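Local coordinates for protein arginine--tRNA ligase (Campylobacter jejuni, PDB 3FNR) that attaches L-arginine to tRNA(Arg) at the expense of ATP, giving arginyl-tRNA, AMP and diphosphate, as a monomeric class I aminoacyl-tRNA synthetase, at residues L277-E282 with V300-S305; R309-S314 with L321-S326; Y338-A343 with D401-L406. The protein carries 1 engineered substitution. All coordinates share one frame; numbering follows the deposited sequence. Where two conformers were deposited one is given.

How the contacts relate
Along the chain the three contacts follow in series, none nesting in or crossing another. Contact 1 closes a loop of 17 residues between the end of strand 267-279 and helix 296-303. Helix 305-311 follows directly, and contact 2 closes a loop of only six residues, after which strand 321-324 returns beside strand 267-279; L278 bonds through its backbone to F323 and I325, so contacts 1 and 2 share one sheet, their centres about 9 Å apart. Contact 3 spans 57 residues and pairs helices 336-353 and 398-416 of the anticodon-binding region. Y310 of contact 2 touches I340 and K404, joining the catalytic domain to that bundle.

Contact 1 of 3, residues L277-E282 with V300-S305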
loop_
_atom_site.group_PDB
_atom_site.type_symbol
_atom_site.label_atom_id
_atom_site.label_comp_id
_atom_site.label_asym_id
_atom_site.label_seq_id
_atom_site.Cartn_x
_atom_site.Cartn_y
_atom_site.Cartn_z
ATOM N N LEU A 277 6.153 -15.982 -3.247
ATOM C CA LEU A 277 5.542 -16.615 -2.085
ATOM C C LEU A 277 5.780 -18.112 -2.106
ATOM O O LEU A 277 5.610 -18.761 -3.139
ATOM C CB LEU A 277 4.045 -16.327 -2.017
ATOM C CG LEU A 277 3.597 -14.991 -1.432
ATOM C CD1 LEU A 277 2.122 -14.794 -1.715
ATOM C CD2 LEU A 277 3.883 -14.900 0.069
ATOM N N LEU A 278 6.179 -18.648 -0.959
ATOM C CA LEU A 278 6.432 -20.078 -0.812
ATOM C C LEU A 278 5.571 -20.673 0.286
ATOM O O LEU A 278 5.218 -19.984 1.244
ATOM C CB LEU A 278 7.903 -20.347 -0.474
ATOM C CG LEU A 278 9.019 -19.904 -1.420
ATOM C CD1 LEU A 278 10.358 -20.106 -0.748
ATOM C CD2 LEU A 278 8.972 -20.670 -2.719
ATOM N N LYS A 279 5.236 -21.950 0.125
ATOM C CA LYS A 279 4.668 -22.765 1.196
ATOM C C LYS A 279 5.359 -24.128 1.190
ATOM O O LYS A 279 5.334 -24.839 0.176
ATOM C CB LYS A 279 3.154 -22.926 1.041
ATOM C CG LYS A 279 2.481 -23.536 2.268
ATOM C CD LYS A 279 1.429 -24.569 1.878
ATOM C CE LYS A 279 0.032 -23.974 1.775
ATOM N NZ LYS A 279 -0.627 -23.894 3.107
ATOM N N ASP A 280 5.980 -24.461 2.326
ATOM C CA ASP A 280 6.749 -25.704 2.539
ATOM C C ASP A 280 7.938 -25.883 1.582
ATOM O O ASP A 280 8.301 -27.007 1.224
ATOM C CB ASP A 280 5.835 -26.950 2.543
ATOM C CG ASP A 280 4.783 -26.912 3.651
ATOM O OD1 ASP A 280 3.608 -27.251 3.373
ATOM O OD2 ASP A 280 5.127 -26.550 4.797
ATOM N N GLY A 281 8.539 -24.764 1.178
ATOM C CA GLY A 281 9.695 -24.766 0.278
ATOM C C GLY A 281 9.350 -24.720 -1.201
ATOM O O GLY A 281 10.229 -24.526 -2.044
ATOM N N GLU A 282 8.070 -24.900 -1.512
ATOM C CA GLU A 282 7.578 -24.921 -2.883
ATOM C C GLU A 282 6.834 -23.611 -3.153
ATOM O O GLU A 282 6.204 -23.077 -2.238
ATOM C CB GLU A 282 6.631 -26.109 -3.060
ATOM C CG GLU A 282 6.626 -26.726 -4.455
ATOM C CD GLU A 282 5.445 -27.656 -4.697
ATOM O OE1 GLU A 282 5.607 -28.626 -5.469
ATOM O OE2 GLU A 282 4.359 -27.419 -4.124
ATOM N N VAL A 300 -4.628 -13.211 2.066
ATOM C CA VAL A 300 -5.079 -12.610 3.331
ATOM C C VAL A 300 -5.976 -13.574 4.116
ATOM O O VAL A 300 -5.927 -13.610 5.345
ATOM C CB VAL A 300 -5.784 -11.234 3.148
ATOM C CG1 VAL A 300 -6.129 -10.611 4.508
ATOM C CG2 VAL A 300 -4.910 -10.275 2.396
ATOM N N ASP A 301 -6.773 -14.366 3.402
ATOM C CA ASP A 301 -7.599 -15.407 4.024
ATOM C C ASP A 301 -6.729 -16.434 4.753
ATOM O O ASP A 301 -7.054 -16.871 5.860
ATOM C CB ASP A 301 -8.462 -16.116 2.970
ATOM C CG ASP A 301 -9.668 -15.289 2.532
ATOM O OD1 ASP A 301 -10.173 -14.474 3.336
ATOM O OD2 ASP A 301 -10.115 -15.464 1.374
ATOM N N GLU A 302 -5.609 -16.785 4.131
ATOM C CA GLU A 302 -4.717 -17.799 4.661
ATOM C C GLU A 302 -3.805 -17.272 5.765
ATOM O O GLU A 302 -3.725 -17.876 6.833
ATOM C CB GLU A 302 -3.891 -18.419 3.534
ATOM C CG GLU A 302 -3.174 -19.702 3.926
ATOM C CD GLU A 302 -2.805 -20.565 2.730
ATOM O OE1 GLU A 302 -1.962 -21.471 2.898
ATOM O OE2 GLU A 302 -3.355 -20.350 1.629
ATOM N N ILE A 303 -3.128 -16.152 5.520
ATOM C CA ILE A 303 -2.118 -15.669 6.462
ATOM C C ILE A 303 -2.574 -14.555 7.415
ATOM O O ILE A 303 -1.918 -14.293 8.419
ATOM C CB ILE A 303 -0.803 -15.271 5.753
ATOM C CG1 ILE A 303 -0.960 -13.952 4.983
ATOM C CG2 ILE A 303 -0.306 -16.423 4.868
ATOM C CD1 ILE A 303 0.339 -13.369 4.472
ATOM N N GLY A 304 -3.689 -13.899 7.109
ATOM C CA GLY A 304 -4.134 -12.777 7.930
ATOM C C GLY A 304 -3.489 -11.469 7.518
ATOM O O GLY A 304 -2.417 -11.451 6.902
ATOM N N SER A 305 -4.149 -10.373 7.882
ATOM C CA SER A 305 -3.767 -9.020 7.482
ATOM C C SER A 305 -2.406 -8.564 8.014
ATOM O O SER A 305 -1.602 -8.010 7.260
ATOM C CB SER A 305 -4.846 -8.027 7.917
ATOM O OG SER A 305 -4.536 -6.716 7.481
#
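K279 and E302 make the whole direct contact, a charged one at the protein surface that buries just 73 Å² in total. The evidence for a salt bridge is a separation of 2.8 Å between K279 NZ and E302 OE1, with the ammonium group nearly in line with the C-O bond. The lysine bends at chi2, chi3 and chi4, whereas E302 stays extended beyond CG, its CG anti to the backbone N (chi1 -166°). The backbones stay well apart, 11.1 Å between the CA atoms of K279 and I303, and the two long side chains span the distance. E302 has a second polar partner: OE2 bonds to the hydroxyl of Y284, so both carboxylate oxygens are engaged and rotation of the group is probably restricted.

Backbone bonds define the two ends being bridged. K279 and E282 pair twice, K279 N to E282 O at 2.8 Å and E282 N to K279 O at 3.2 Å, around a type I' turn with D280 and G281 at its corners. In the other segment G304 N reaches V300 O at 2.9 Å, and G304 leaves the helical region with phi 86°.

The hairpin ending strand 267-279 leads into a partly unmodelled loop whose sequence KMSKR probably represents the KMSKS signature; helix 296-303 follows, in the Rossmann-fold catalytic domain of a class I synthetase.

Contact 2 of 3, residues R309-S314 with L321-S326; sequences RYIFLS and LEFDIS
A chi1 of -69° sets I311 CG1 anti to its own carbonyl carbon and CG2 anti to its backbone N. This turns CG1 and CD1 onto the F323 ring and wedges CG2 between L321 CD1 and the root of the F323 side chain. F323, with CG anti to the backbone N (chi1 -158°), lays a ring face beneath CG1. That carbon lies 3.9 Å from the F323 ring centroid and 11° off the normal, which meets the geometry of a CH-pi contact over the centre of the face. I311 CD1 continues to the rim, 3.7 Å from F323 CD2, while I311 CG2 stands 3.8 Å from both L321 CD1 and F323 CB. Both partners cross the isoleucine at about a right angle.

This places the C-terminal part of helix 305-311 against strand 321-324, which runs parallel to its neighbour 267-279; strand, helices and strand form a beta-alpha-beta crossover of the Rossmann-type catalytic domain. F312 turns away from strand 321-324 to touch A50 and R51 of helix 50-65, and R309 forms a salt bridge with D57.

In the type I turn I311-S314, the carbonyl O of I311 is gripped twice, by S314 N and by S314 OG, the hydroxyl lying 2.7 Å from I311 O and tilted out of the carbonyl plane. S314 OG also touches L321 CD2 at 3.7 Å. At the end of the strand D324 OD1 accepts from S326 N at 3.2 Å, which makes an Asx turn. D324 OD2 accepts from G281 N of the hairpin.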
loop_
_atom_site.group_PDB
_atom_site.type_symbol
_atom_site.label_atom_id
_atom_site.label_comp_id
_atom_site.label_asym_id
_atom_site.label_seq_id
_atom_site.Cartn_x
_atom_site.Cartn_y
_atom_site.Cartn_z
ATOM N N ARG A 309 0.818 -7.289 5.890
ATOM C CA ARG A 309 1.352 -5.968 6.130
ATOM C C ARG A 309 2.818 -6.020 6.565
ATOM O O ARG A 309 3.561 -5.071 6.338
ATOM C CB ARG A 309 0.509 -5.225 7.173
ATOM C CG ARG A 309 -0.933 -4.865 6.748
ATOM C CD ARG A 309 -0.998 -4.037 5.471
ATOM N NE ARG A 309 -0.353 -2.729 5.607
ATOM C CZ ARG A 309 -0.992 -1.565 5.679
ATOM N NH1 ARG A 309 -2.317 -1.519 5.635
ATOM N NH2 ARG A 309 -0.298 -0.435 5.802
ATOM N N TYR A 310 3.232 -7.123 7.184
ATOM C CA TYR A 310 4.614 -7.266 7.622
ATOM C C TYR A 310 5.504 -7.714 6.472
ATOM O O TYR A 310 6.492 -7.049 6.149
ATOM C CB TYR A 310 4.757 -8.240 8.797
ATOM C CG TYR A 310 6.160 -8.198 9.389
ATOM C CD1 TYR A 310 7.213 -8.948 8.834
ATOM C CD2 TYR A 310 6.446 -7.369 10.471
ATOM C CE1 TYR A 310 8.512 -8.874 9.355
ATOM C CE2 TYR A 310 7.731 -7.291 11.001
ATOM C CZ TYR A 310 8.755 -8.039 10.440
ATOM O OH TYR A 310 10.015 -7.951 10.983
ATOM N N ILE A 311 5.158 -8.858 5.891
ATOM C CA ILE A 311 5.948 -9.520 4.871
ATOM C C ILE A 311 6.207 -8.582 3.707
ATOM O O ILE A 311 7.346 -8.445 3.268
ATOM C CB ILE A 311 5.228 -10.796 4.367
ATOM C CG1 ILE A 311 5.208 -11.861 5.461
ATOM C CG2 ILE A 311 5.898 -11.357 3.125
ATOM C CD1 ILE A 311 4.150 -12.938 5.250
ATOM N N PHE A 312 5.159 -7.895 3.248
ATOM C CA PHE A 312 5.261 -7.069 2.046
ATOM C C PHE A 312 5.979 -5.732 2.244
ATOM O O PHE A 312 6.239 -5.009 1.282
ATOM C CB PHE A 312 3.890 -6.918 1.370
ATOM C CG PHE A 312 3.478 -8.140 0.591
ATOM C CD1 PHE A 312 3.764 -8.241 -0.764
ATOM C CD2 PHE A 312 2.855 -9.211 1.220
ATOM C CE1 PHE A 312 3.406 -9.372 -1.489
ATOM C CE2 PHE A 312 2.504 -10.352 0.501
ATOM C CZ PHE A 312 2.778 -10.427 -0.857
ATOM N N LEU A 313 6.309 -5.424 3.495
ATOM C CA LEU A 313 7.064 -4.228 3.836
ATOM C C LEU A 313 8.514 -4.545 4.201
ATOM O O LEU A 313 9.331 -3.639 4.338
ATOM C CB LEU A 313 6.393 -3.520 5.008
ATOM C CG LEU A 313 6.622 -2.022 5.153
ATOM C CD1 LEU A 313 5.827 -1.259 4.093
ATOM C CD2 LEU A 313 6.234 -1.592 6.550
ATOM N N SER A 314 8.830 -5.833 4.310
ATOM C CA SER A 314 10.006 -6.294 5.052
ATOM C C SER A 314 11.332 -6.205 4.309
ATOM O O SER A 314 12.389 -6.412 4.903
ATOM C CB SER A 314 9.785 -7.727 5.563
ATOM O OG SER A 314 9.699 -8.636 4.478
ATOM N N LEU A 321 11.752 -10.012 -3.029
ATOM C CA LEU A 321 11.347 -10.520 -1.736
ATOM C C LEU A 321 10.856 -11.952 -1.892
ATOM O O LEU A 321 9.980 -12.237 -2.711
ATOM C CB LEU A 321 10.254 -9.618 -1.141
ATOM C CG LEU A 321 9.776 -9.713 0.319
ATOM C CD1 LEU A 321 8.501 -10.526 0.437
ATOM C CD2 LEU A 321 10.848 -10.216 1.304
ATOM N N GLU A 322 11.442 -12.849 -1.107
ATOM C CA GLU A 322 11.012 -14.238 -1.056
ATOM C C GLU A 322 10.623 -14.570 0.373
ATOM O O GLU A 322 11.375 -14.287 1.311
ATOM C CB GLU A 322 12.130 -15.166 -1.531
ATOM C CG GLU A 322 11.723 -16.635 -1.652
ATOM C CD GLU A 322 12.918 -17.575 -1.696
ATOM O OE1 GLU A 322 13.685 -17.626 -0.706
ATOM O OE2 GLU A 322 13.085 -18.270 -2.721
ATOM N N PHE A 323 9.444 -15.154 0.546
ATOM C CA PHE A 323 8.992 -15.519 1.879
ATOM C C PHE A 323 8.234 -16.832 1.889
ATOM O O PHE A 323 7.396 -17.074 1.028
ATOM C CB PHE A 323 8.130 -14.412 2.490
ATOM C CG PHE A 323 8.059 -14.468 3.986
ATOM C CD1 PHE A 323 9.011 -13.807 4.761
ATOM C CD2 PHE A 323 7.050 -15.184 4.626
ATOM C CE1 PHE A 323 8.957 -13.860 6.155
ATOM C CE2 PHE A 323 6.988 -15.245 6.014
ATOM C CZ PHE A 323 7.944 -14.581 6.781
ATOM N N ASP A 324 8.550 -17.674 2.871
ATOM C CA ASP A 324 7.825 -18.918 3.094
ATOM C C ASP A 324 6.790 -18.710 4.193
ATOM O O ASP A 324 7.138 -18.407 5.337
ATOM C CB ASP A 324 8.779 -20.061 3.465
ATOM C CG ASP A 324 8.180 -21.446 3.198
ATOM O OD1 ASP A 324 6.963 -21.646 3.411
ATOM O OD2 ASP A 324 8.939 -22.347 2.777
ATOM N N ILE A 325 5.523 -18.902 3.835
ATOM C CA ILE A 325 4.396 -18.668 4.740
ATOM C C ILE A 325 4.240 -19.705 5.862
ATOM O O ILE A 325 3.429 -19.518 6.775
ATOM C CB ILE A 325 3.057 -18.522 3.966
ATOM C CG1 ILE A 325 2.640 -19.851 3.323
ATOM C CG2 ILE A 325 3.151 -17.379 2.942
ATOM C CD1 ILE A 325 1.178 -19.917 2.939
ATOM N N SER A 326 5.016 -20.787 5.781
ATOM C CA SER A 326 5.028 -21.829 6.805
ATOM C C SER A 326 5.720 -21.345 8.079
ATOM O O SER A 326 5.553 -21.933 9.152
ATOM C CB SER A 326 5.720 -23.087 6.275
ATOM O OG SER A 326 7.070 -22.819 5.933
#

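Contact 3 of 3, residues Y338-A343 with D401-L406; sequences YYINYA and DYLKNL
I340 of helix 336-353 presses onto L403 and the backbone of K404 in helix 398-416, a helix-to-helix contact inside the all-helical DALR anticodon-binding domain. The tight part centres on this single isoleucine, and the closest CA atoms, I340 and K404, are 6.5 Å apart, evidence that the helices come near each other here. A first torsion of -64° swings I340 CG1 to the flank of its backbone N, and from there all three outer carbons converge on L403, with CD1 alone going on to K404. CG1 rests 3.7 Å from L403 O. CD1 reaches L403 CB at 3.8 Å and K404 N at 3.9 Å, and the isoleucine thus packs against main-chain as well as side-chain atoms. I340 CG2 meets L403 CG at 3.9 Å, and the two side chains cross at about a right angle. All of this is apolar or van der Waals contact.

Neighbouring residues complete the buried side: I340 also touches A407 and F443, and A343 lies on A407, F410 and I439. The helices are further linked by H411, whose NE2 bonds to Y339 O and whose ring meets those of Y339 and Y342.

The other side is looser. K404 is exposed, its CB directed away from helix 336-353, and its side chain stays at least 4.6 Å from segment 338-343, though Y310 of the catalytic domain packs with its OH against K404 CG. D401, likewise turned away, is the charged neighbour one turn earlier. The pairing between them is long and presumably weak, with K404 NZ 3.8 Å from D401 OD2.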
loop_
_atom_site.group_PDB
_atom_site.type_symbol
_atom_site.label_atom_id
_atom_site.label_comp_id
_atom_site.label_asym_id
_atom_site.label_seq_id
_atom_site.Cartn_x
_atom_site.Cartn_y
_atom_site.Cartn_z
ATOM N N TYR A 338 4.404 -12.546 15.443
ATOM C CA TYR A 338 4.155 -13.201 16.728
ATOM C C TYR A 338 5.076 -12.613 17.771
ATOM O O TYR A 338 4.633 -12.186 18.830
ATOM C CB TYR A 338 4.393 -14.725 16.657
ATOM C CG TYR A 338 4.435 -15.392 18.032
ATOM C CD1 TYR A 338 5.651 -15.587 18.710
ATOM C CD2 TYR A 338 3.263 -15.814 18.659
ATOM C CE1 TYR A 338 5.689 -16.167 19.977
ATOM C CE2 TYR A 338 3.289 -16.407 19.926
ATOM C CZ TYR A 338 4.507 -16.582 20.574
ATOM O OH TYR A 338 4.548 -17.164 21.823
ATOM N N TYR A 339 6.360 -12.600 17.434
ATOM C CA TYR A 339 7.436 -12.259 18.334
ATOM C C TYR A 339 7.326 -10.817 18.828
ATOM O O TYR A 339 7.493 -10.556 20.027
ATOM C CB TYR A 339 8.769 -12.511 17.629
ATOM C CG TYR A 339 9.969 -12.616 18.551
ATOM C CD1 TYR A 339 11.062 -11.768 18.388
ATOM C CD2 TYR A 339 10.014 -13.566 19.579
ATOM C CE1 TYR A 339 12.171 -11.853 19.224
ATOM C CE2 TYR A 339 11.124 -13.663 20.421
ATOM C CZ TYR A 339 12.198 -12.800 20.233
ATOM O OH TYR A 339 13.309 -12.869 21.043
ATOM N N ILE A 340 6.999 -9.902 17.912
ATOM C CA ILE A 340 6.821 -8.497 18.257
ATOM C C ILE A 340 5.567 -8.326 19.113
ATOM O O ILE A 340 5.624 -7.681 20.159
ATOM C CB ILE A 340 6.808 -7.570 17.007
ATOM C CG1 ILE A 340 8.164 -7.621 16.290
ATOM C CG2 ILE A 340 6.504 -6.140 17.413
ATOM C CD1 ILE A 340 8.128 -7.223 14.823
ATOM N N ASN A 341 4.456 -8.935 18.692
ATOM C CA ASN A 341 3.217 -8.935 19.489
ATOM C C ASN A 341 3.410 -9.557 20.869
ATOM O O ASN A 341 2.836 -9.084 21.858
ATOM C CB ASN A 341 2.072 -9.674 18.764
ATOM C CG ASN A 341 1.156 -8.742 17.974
ATOM O OD1 ASN A 341 0.928 -7.592 18.354
ATOM N ND2 ASN A 341 0.598 -9.255 16.881
ATOM N N TYR A 342 4.214 -10.616 20.928
ATOM C CA TYR A 342 4.518 -11.298 22.186
ATOM C C TYR A 342 5.212 -10.362 23.180
ATOM O O TYR A 342 4.889 -10.386 24.361
ATOM C CB TYR A 342 5.343 -12.572 21.955
ATOM C CG TYR A 342 5.453 -13.453 23.186
ATOM C CD1 TYR A 342 4.352 -13.655 24.023
ATOM C CD2 TYR A 342 6.653 -14.088 23.510
ATOM C CE1 TYR A 342 4.449 -14.447 25.157
ATOM C CE2 TYR A 342 6.759 -14.887 24.644
ATOM C CZ TYR A 342 5.650 -15.062 25.459
ATOM O OH TYR A 342 5.736 -15.853 26.581
ATOM N N ALA A 343 6.122 -9.521 22.684
ATOM C CA ALA A 343 6.770 -8.496 23.498
ATOM C C ALA A 343 5.743 -7.563 24.128
ATOM O O ALA A 343 5.762 -7.340 25.341
ATOM C CB ALA A 343 7.767 -7.715 22.665
ATOM N N ASP A 401 12.360 -3.593 10.694
ATOM C CA ASP A 401 13.714 -3.807 11.240
ATOM C C ASP A 401 13.871 -3.271 12.664
ATOM O O ASP A 401 14.482 -3.926 13.510
ATOM C CB ASP A 401 14.780 -3.162 10.353
ATOM C CG ASP A 401 14.975 -3.888 9.030
ATOM O OD1 ASP A 401 15.699 -3.338 8.167
ATOM O OD2 ASP A 401 14.405 -4.988 8.841
ATOM N N TYR A 402 13.332 -2.074 12.902
ATOM C CA TYR A 402 13.365 -1.432 14.210
ATOM C C TYR A 402 12.625 -2.300 15.218
ATOM O O TYR A 402 13.111 -2.551 16.321
ATOM C CB TYR A 402 12.718 -0.034 14.140
ATOM C CG TYR A 402 12.433 0.593 15.498
ATOM C CD1 TYR A 402 13.426 1.267 16.198
ATOM C CD2 TYR A 402 11.168 0.503 16.078
ATOM C CE1 TYR A 402 13.170 1.830 17.458
ATOM C CE2 TYR A 402 10.905 1.053 17.327
ATOM C CZ TYR A 402 11.905 1.711 18.014
ATOM O OH TYR A 402 11.627 2.262 19.245
ATOM N N LEU A 403 11.441 -2.745 14.809
ATOM C CA LEU A 403 10.524 -3.466 15.661
ATOM C C LEU A 403 11.065 -4.841 16.022
ATOM O O LEU A 403 10.945 -5.272 17.175
ATOM C CB LEU A 403 9.201 -3.596 14.929
ATOM C CG LEU A 403 7.920 -3.061 15.563
ATOM C CD1 LEU A 403 8.159 -1.916 16.542
ATOM C CD2 LEU A 403 7.001 -2.644 14.443
ATOM N N LYS A 404 11.647 -5.518 15.030
ATOM C CA LYS A 404 12.337 -6.795 15.215
ATOM C C LYS A 404 13.403 -6.711 16.297
ATOM O O LYS A 404 13.421 -7.518 17.228
ATOM C CB LYS A 404 13.016 -7.224 13.915
ATOM C CG LYS A 404 12.327 -8.339 13.173
ATOM C CD LYS A 404 13.269 -8.982 12.146
ATOM C CE LYS A 404 13.762 -7.979 11.098
ATOM N NZ LYS A 404 14.638 -8.613 10.067
ATOM N N ASN A 405 14.290 -5.731 16.159
ATOM C CA ASN A 405 15.377 -5.543 17.099
ATOM C C ASN A 405 14.883 -5.125 18.481
ATOM O O ASN A 405 15.407 -5.584 19.489
ATOM C CB ASN A 405 16.386 -4.538 16.550
ATOM C CG ASN A 405 17.072 -5.032 15.287
ATOM O OD1 ASN A 405 17.375 -6.221 15.144
ATOM N ND2 ASN A 405 17.328 -4.114 14.364
ATOM N N LEU A 406 13.865 -4.274 18.523
ATOM C CA LEU A 406 13.290 -3.833 19.794
ATOM C C LEU A 406 12.618 -4.980 20.547
ATOM O O LEU A 406 12.717 -5.059 21.779
ATOM C CB LEU A 406 12.294 -2.703 19.560
ATOM C CG LEU A 406 11.548 -2.078 20.747
ATOM C CD1 LEU A 406 12.499 -1.412 21.726
ATOM C CD2 LEU A 406 10.554 -1.072 20.238
#